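Local atomic coordinates of antisigma-factor antagonist STAS (Rhodobacter sphaeroides, PDB entry 3LKL), a protein that probably carries sulfate or related anions across the membrane as a SulP-type transporter, of which this chain is the C-terminal STAS domain. Residues A[47-50]-A[51-54]; A[81-84]-A[85-89]. All coordinates share one frame; numbering follows the deposited sequence.

Contact 1 (A[47-50]-A[51-54]); sequences TIDV and SRAH
D49 closes an Asx turn on S51 at the end of strand 45-50, overlapping a type I beta turn from V50 to A53 that carries the chain out of the mixed sheet of the STAS domain and into the short strand 53-55. From its CB, the aspartate side chain runs along the turn: with CG anti to the backbone N (chi1 179°), the carboxylate lies beside the carbonyl carbon, turned toward the residues that follow, and CG comes to 3.4 Å from S51 OG. OD1 accepts two bonds from the same serine. The backbone N of S51 reaches OD1 at 2.9 Å, almost in line with the C-O bond, while S51 OG donates to OD1 at 2.6 Å on the syn lone pair, the side facing the other oxygen. Together these two bonds should fix the rotation of the carboxylate. At the second oxygen, NH1 of R52 forms a salt bridge with D49 OD2 at 3.1 Å. The arginine chain, extended from CG to NE, runs back alongside the turn toward the strand and offers the edge of its guanidinium; OD2 lies close to the guanidinium plane but is itself approached from above the carboxylate, 58° out of its plane. The nearby positive charge would probably help keep the aspartate ionised.

A water sits between arginine and strand, accepting from R52 N and R52 NH1 while lying 2.8 Å from D49 O. V50 turns its side chain to the other side, against I80 and A86, and A53 packs on V21. The beta turn is closed by A53 N donating to V50 O at 2.9 Å, from above the carbonyl plane, with the methyl CB of A53 3.5 Å from that same oxygen.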
ATOM      1  N   THR A  47      -0.265  14.420 -11.315  1.00 11.10           N
ATOM      2  CA  THR A  47       0.533  13.383 -10.752  1.00 10.66           C
ATOM      3  C   THR A  47      -0.318  12.470  -9.971  1.00 10.86           C
ATOM      4  O   THR A  47      -1.129  12.915  -9.163  1.00 11.71           O
ATOM      5  CB  THR A  47       1.652  13.971  -9.870  1.00 13.66           C
ATOM      6  OG1 THR A  47       2.441  14.803 -10.706  1.00 12.25           O
ATOM      7  CG2 THR A  47       2.565  12.874  -9.300  1.00 13.59           C
ATOM      8  N   ILE A  48      -0.227  11.175 -10.275  1.00 11.41           N
ATOM      9  CA  ILE A  48      -0.827  10.129  -9.461  1.00 10.98           C
ATOM     10  C   ILE A  48       0.305   9.471  -8.680  1.00 12.58           C
ATOM     11  O   ILE A  48       1.126   8.777  -9.271  1.00 11.21           O
ATOM     12  CB  ILE A  48      -1.600   9.160 -10.366  1.00 10.74           C
ATOM     13  CG1 ILE A  48      -2.592   9.967 -11.248  1.00  9.39           C
ATOM     14  CG2 ILE A  48      -2.374   8.098  -9.590  1.00  9.31           C
ATOM     15  CD1 ILE A  48      -3.294   9.053 -12.229  1.00 11.80           C
ATOM     16  N   ASP A  49       0.351   9.711  -7.394  1.00 11.99           N
ATOM     17  CA  ASP A  49       1.370   9.167  -6.534  1.00 12.19           C
ATOM     18  C   ASP A  49       0.845   7.946  -5.811  1.00 10.99           C
ATOM     19  O   ASP A  49       0.048   8.046  -4.936  1.00  8.48           O
ATOM     20  CB  ASP A  49       1.834  10.251  -5.575  1.00 12.74           C
ATOM     21  CG  ASP A  49       2.888   9.794  -4.598  1.00 14.08           C
ATOM     22  OD1 ASP A  49       3.180   8.641  -4.465  1.00 15.40           O
ATOM     23  OD2 ASP A  49       3.432  10.621  -3.930  1.00 13.66           O
ATOM     24  N   VAL A  50       1.306   6.788  -6.223  1.00  9.73           N
ATOM     25  CA  VAL A  50       0.892   5.536  -5.616  1.00 10.20           C
ATOM     26  C   VAL A  50       1.973   4.944  -4.633  1.00 10.95           C
ATOM     27  O   VAL A  50       1.843   3.759  -4.234  1.00 11.23           O
ATOM     28  CB  VAL A  50       0.535   4.501  -6.701  1.00  9.56           C
ATOM     29  CG1 VAL A  50      -0.711   4.952  -7.457  1.00  8.70           C
ATOM     30  CG2 VAL A  50       1.708   4.289  -7.695  1.00  9.23           C
ATOM     31  N   SER A  51       2.993   5.748  -4.266  1.00 11.03           N
ATOM     32  CA  SER A  51       4.102   5.311  -3.403  1.00 13.02           C
ATOM     33  C   SER A  51       3.667   4.718  -2.070  1.00 14.22           C
ATOM     34  O   SER A  51       4.309   3.759  -1.607  1.00 14.64           O
ATOM     35  CB  SER A  51       5.189   6.387  -3.216  1.00 13.14           C
ATOM     36  OG  SER A  51       4.668   7.587  -2.653  1.00 16.20           O
ATOM     37  N   ARG A  52       2.511   5.153  -1.534  1.00 13.69           N
ATOM     38  CA  ARG A  52       2.014   4.652  -0.269  1.00 14.28           C
ATOM     39  C   ARG A  52       0.958   3.577  -0.432  1.00 13.73           C
ATOM     40  O   ARG A  52       0.141   3.375   0.466  1.00 13.45           O
ATOM     41  CB  ARG A  52       1.372   5.808   0.526  1.00 15.31           C
ATOM     42  CG  ARG A  52       2.350   6.853   1.012  1.00 18.41           C
ATOM     43  CD  ARG A  52       1.716   8.259   1.155  1.00 22.87           C
ATOM     44  NE  ARG A  52       2.781   9.278   1.214  1.00 26.42           N
ATOM     45  CZ  ARG A  52       3.223   9.998   0.173  1.00 25.58           C
ATOM     46  NH1 ARG A  52       2.704   9.853  -1.030  1.00 25.85           N
ATOM     47  NH2 ARG A  52       4.200  10.871   0.332  1.00 25.47           N
ATOM     48  N   ALA A  53       0.896   2.926  -1.590  1.00 12.72           N
ATOM     49  CA  ALA A  53      -0.184   1.979  -1.835  1.00 11.16           C
ATOM     50  C   ALA A  53       0.423   0.673  -2.361  1.00  9.84           C
ATOM     51  O   ALA A  53       1.593   0.633  -2.704  1.00  7.02           O
ATOM     52  CB  ALA A  53      -1.204   2.588  -2.887  1.00 11.42           C
ATOM     53  N   HIS A  54      -0.363  -0.378  -2.385  1.00 10.44           N
ATOM     54  CA  HIS A  54       0.065  -1.647  -2.950  1.00 10.50           C
ATOM     55  C   HIS A  54      -0.958  -1.989  -3.979  1.00 11.63           C
ATOM     56  O   HIS A  54      -2.178  -1.902  -3.725  1.00 11.38           O
ATOM     57  CB  HIS A  54       0.024  -2.762  -1.945  1.00 10.62           C
ATOM     58  CG  HIS A  54       0.963  -2.588  -0.817  1.00 11.11           C
ATOM     59  ND1 HIS A  54       2.329  -2.488  -0.993  1.00 11.66           N
ATOM     60  CD2 HIS A  54       0.732  -2.445   0.504  1.00 12.59           C
ATOM     61  CE1 HIS A  54       2.897  -2.287   0.188  1.00 11.75           C
ATOM     62  NE2 HIS A  54       1.949  -2.285   1.110  1.00 13.68           N
TER
HETATM   63  O   HOH W   1       0.882   7.537  -2.300  1.00  7.32           O

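Contact 2 (A[81-84]-A[85-89]); sequences VGMN and EASET
The N-terminal turn of helix 83-92, the last helix of the modelled chain, in the STAS domain, starts at G82, which is the N-cap residue and directly follows strand 77-81. G82 O begins the helical ladder by accepting from A86 N at 3.0 Å, a straight bond (N-H...O 167°). Its positive phi suits a residue without a side chain, since a CB here would be jammed against the carbonyl oxygen of V81.

One residue further on, M83 O is gripped twice by S87. The backbone N of S87 donates to it at 2.9 Å, and S87 OG also donates to M83 O at 2.9 Å, the two donors reaching the oxygen from opposite faces of its carbonyl plane. The serine manages this because chi1, at 84°, folds OG back along the helix, so the hydroxyl points to the preceding turn. CB of S87 also passes 4.3 Å from the selenium of M83, a selenomethionine.

On the outer side, N84 and E85 run side by side in the same direction, with their amide and carboxylate planes steeply inclined (66°). Their ends meet where N84 ND2 stands 2.9 Å from E85 OE1. The glutamate, bent at chi2, curls back toward the start of the helix and brings OE1 to 3.7 Å from G82 CA. A86 turns to the interior, resting on V50 and I55. The whole is a strand-to-helix junction with a glycine N-cap, followed by the i to i-4 bond from a serine hydroxyl that is common within alpha-helices.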
ATOM      1  N   VAL A  81       3.979   8.461  -9.840  1.00 10.10           N
ATOM      2  CA  VAL A  81       5.077   8.432  -8.973  1.00 11.05           C
ATOM      3  C   VAL A  81       4.878   7.246  -8.070  1.00 11.83           C
ATOM      4  O   VAL A  81       3.824   7.043  -7.581  1.00 11.83           O
ATOM      5  CB  VAL A  81       5.087   9.716  -8.215  1.00 10.94           C
ATOM      6  CG1 VAL A  81       5.870   9.608  -6.979  1.00 15.35           C
ATOM      7  CG2 VAL A  81       5.570  10.789  -9.071  1.00  9.91           C
ATOM      8  N   GLY A  82       5.894   6.425  -7.911  1.00 12.42           N
ATOM      9  CA  GLY A  82       5.876   5.329  -6.918  1.00 11.08           C
ATOM     10  C   GLY A  82       5.408   3.993  -7.478  1.00 11.66           C
ATOM     11  O   GLY A  82       5.095   3.061  -6.729  1.00 12.69           O
HETATM   12  N   MSE A  83       5.324   3.889  -8.783  1.00 11.77           N
HETATM   13  CA  MSE A  83       4.762   2.730  -9.432  1.00 12.80           C
HETATM   14  C   MSE A  83       5.555   1.516  -9.036  1.00 13.43           C
HETATM   15  O   MSE A  83       4.980   0.479  -8.783  1.00 15.71           O
HETATM   16  CB  MSE A  83       4.899   2.901 -10.929  1.00 12.11           C
HETATM   17  CG  MSE A  83       4.419   1.682 -11.694  1.00 16.11           C
HETATM   18 SE   MSE A  83       2.540   1.284 -11.362  0.75 25.78          SE
HETATM   19  CE  MSE A  83       2.074   1.148 -13.286  1.00 22.04           C
ATOM     20  N   ASN A  84       6.883   1.671  -8.954  1.00 15.76           N
ATOM     21  CA  ASN A  84       7.777   0.543  -8.591  1.00 17.50           C
ATOM     22  C   ASN A  84       7.478  -0.020  -7.217  1.00 17.43           C
ATOM     23  O   ASN A  84       7.305  -1.226  -7.086  1.00 16.03           O
ATOM     24  CB  ASN A  84       9.299   0.809  -8.767  1.00 16.87           C
ATOM     25  CG  ASN A  84       9.807   2.190  -8.188  1.00 21.16           C
ATOM     26  OD1 ASN A  84      11.015   2.490  -8.293  1.00 21.92           O
ATOM     27  ND2 ASN A  84       8.924   3.002  -7.611  1.00 17.89           N
ATOM     28  N   GLU A  85       7.340   0.856  -6.221  1.00 17.01           N
ATOM     29  CA  GLU A  85       6.978   0.413  -4.854  1.00 17.01           C
ATOM     30  C   GLU A  85       5.548  -0.203  -4.798  1.00 16.60           C
ATOM     31  O   GLU A  85       5.325  -1.261  -4.180  1.00 16.87           O
ATOM     32  CB  GLU A  85       7.065   1.584  -3.920  1.00 16.86           C
ATOM     33  CG  GLU A  85       8.464   2.125  -3.778  1.00 21.50           C
ATOM     34  CD  GLU A  85       8.518   3.652  -3.847  1.00 29.33           C
ATOM     35  OE1 GLU A  85       8.802   4.188  -4.975  1.00 34.88           O
ATOM     36  OE2 GLU A  85       8.253   4.310  -2.793  1.00 31.00           O
ATOM     37  N   ALA A  86       4.592   0.421  -5.467  1.00 15.38           N
ATOM     38  CA  ALA A  86       3.159  -0.063  -5.449  1.00 15.66           C
ATOM     39  C   ALA A  86       2.980  -1.390  -6.102  1.00 14.21           C
ATOM     40  O   ALA A  86       2.160  -2.235  -5.692  1.00 15.98           O
ATOM     41  CB  ALA A  86       2.176   1.017  -6.116  1.00 14.59           C
ATOM     42  N   SER A  87       3.749  -1.577  -7.144  1.00 15.07           N
ATOM     43  CA  SER A  87       3.612  -2.725  -7.948  1.00 14.39           C
ATOM     44  C   SER A  87       4.572  -3.879  -7.610  1.00 16.14           C
ATOM     45  O   SER A  87       4.389  -4.954  -8.141  1.00 12.61           O
ATOM     46  CB  SER A  87       3.815  -2.304  -9.381  1.00 17.01           C
ATOM     47  OG  SER A  87       5.193  -2.266  -9.694  1.00 17.39           O
ATOM     48  N   GLU A  88       5.548  -3.657  -6.716  1.00 16.50           N
ATOM     49  CA  GLU A  88       6.546  -4.683  -6.334  1.00 17.61           C
ATOM     50  C   GLU A  88       5.804  -5.977  -5.952  1.00 17.44           C
ATOM     51  O   GLU A  88       6.154  -7.078  -6.404  1.00 15.79           O
ATOM     52  CB  GLU A  88       7.391  -4.169  -5.126  1.00 17.35           C
ATOM     53  CG  GLU A  88       8.749  -4.744  -4.897  1.00 23.29           C
ATOM     54  CD  GLU A  88       9.361  -4.190  -3.602  1.00 29.08           C
ATOM     55  OE1 GLU A  88       8.818  -3.183  -3.062  1.00 28.65           O
ATOM     56  OE2 GLU A  88      10.393  -4.745  -3.138  1.00 32.03           O
ATOM     57  N   THR A  89       4.753  -5.816  -5.155  1.00 16.18           N
ATOM     58  CA  THR A  89       3.989  -6.906  -4.556  1.00 15.74           C
ATOM     59  C   THR A  89       3.565  -7.943  -5.571  1.00 16.22           C
ATOM     60  O   THR A  89       3.985  -9.152  -5.554  1.00 17.03           O
ATOM     61  CB  THR A  89       2.653  -6.303  -3.913  1.00 16.63           C
ATOM     62  OG1 THR A  89       2.159  -5.156  -4.719  1.00  8.09           O
ATOM     63  CG2 THR A  89       2.942  -5.961  -2.444  1.00 13.63           C
TER

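Overall arrangement
Contacts 1 and 2 come in series along the chain, with helix 58-73 between them, and touch side by side, their centres about 7 Å apart. Strand 45-50 and strand 77-81 are parallel neighbours, joined by probable hydrogen bonds between V50 N and V81 O and between I48 O and V81 N. Contact 1 is partly buried near the middle of the domain, and a carboxylate gathering serine and arginine donors sets its chemistry; contact 2 lies at the surface, and mostly helical backbone bonds and a serine hydroxyl hold it. A86 links them, its CB packing on V50 O and A53 O. Beyond them, H54 hydrogen-bonds to D65 and packs on M83, both of the second subunit.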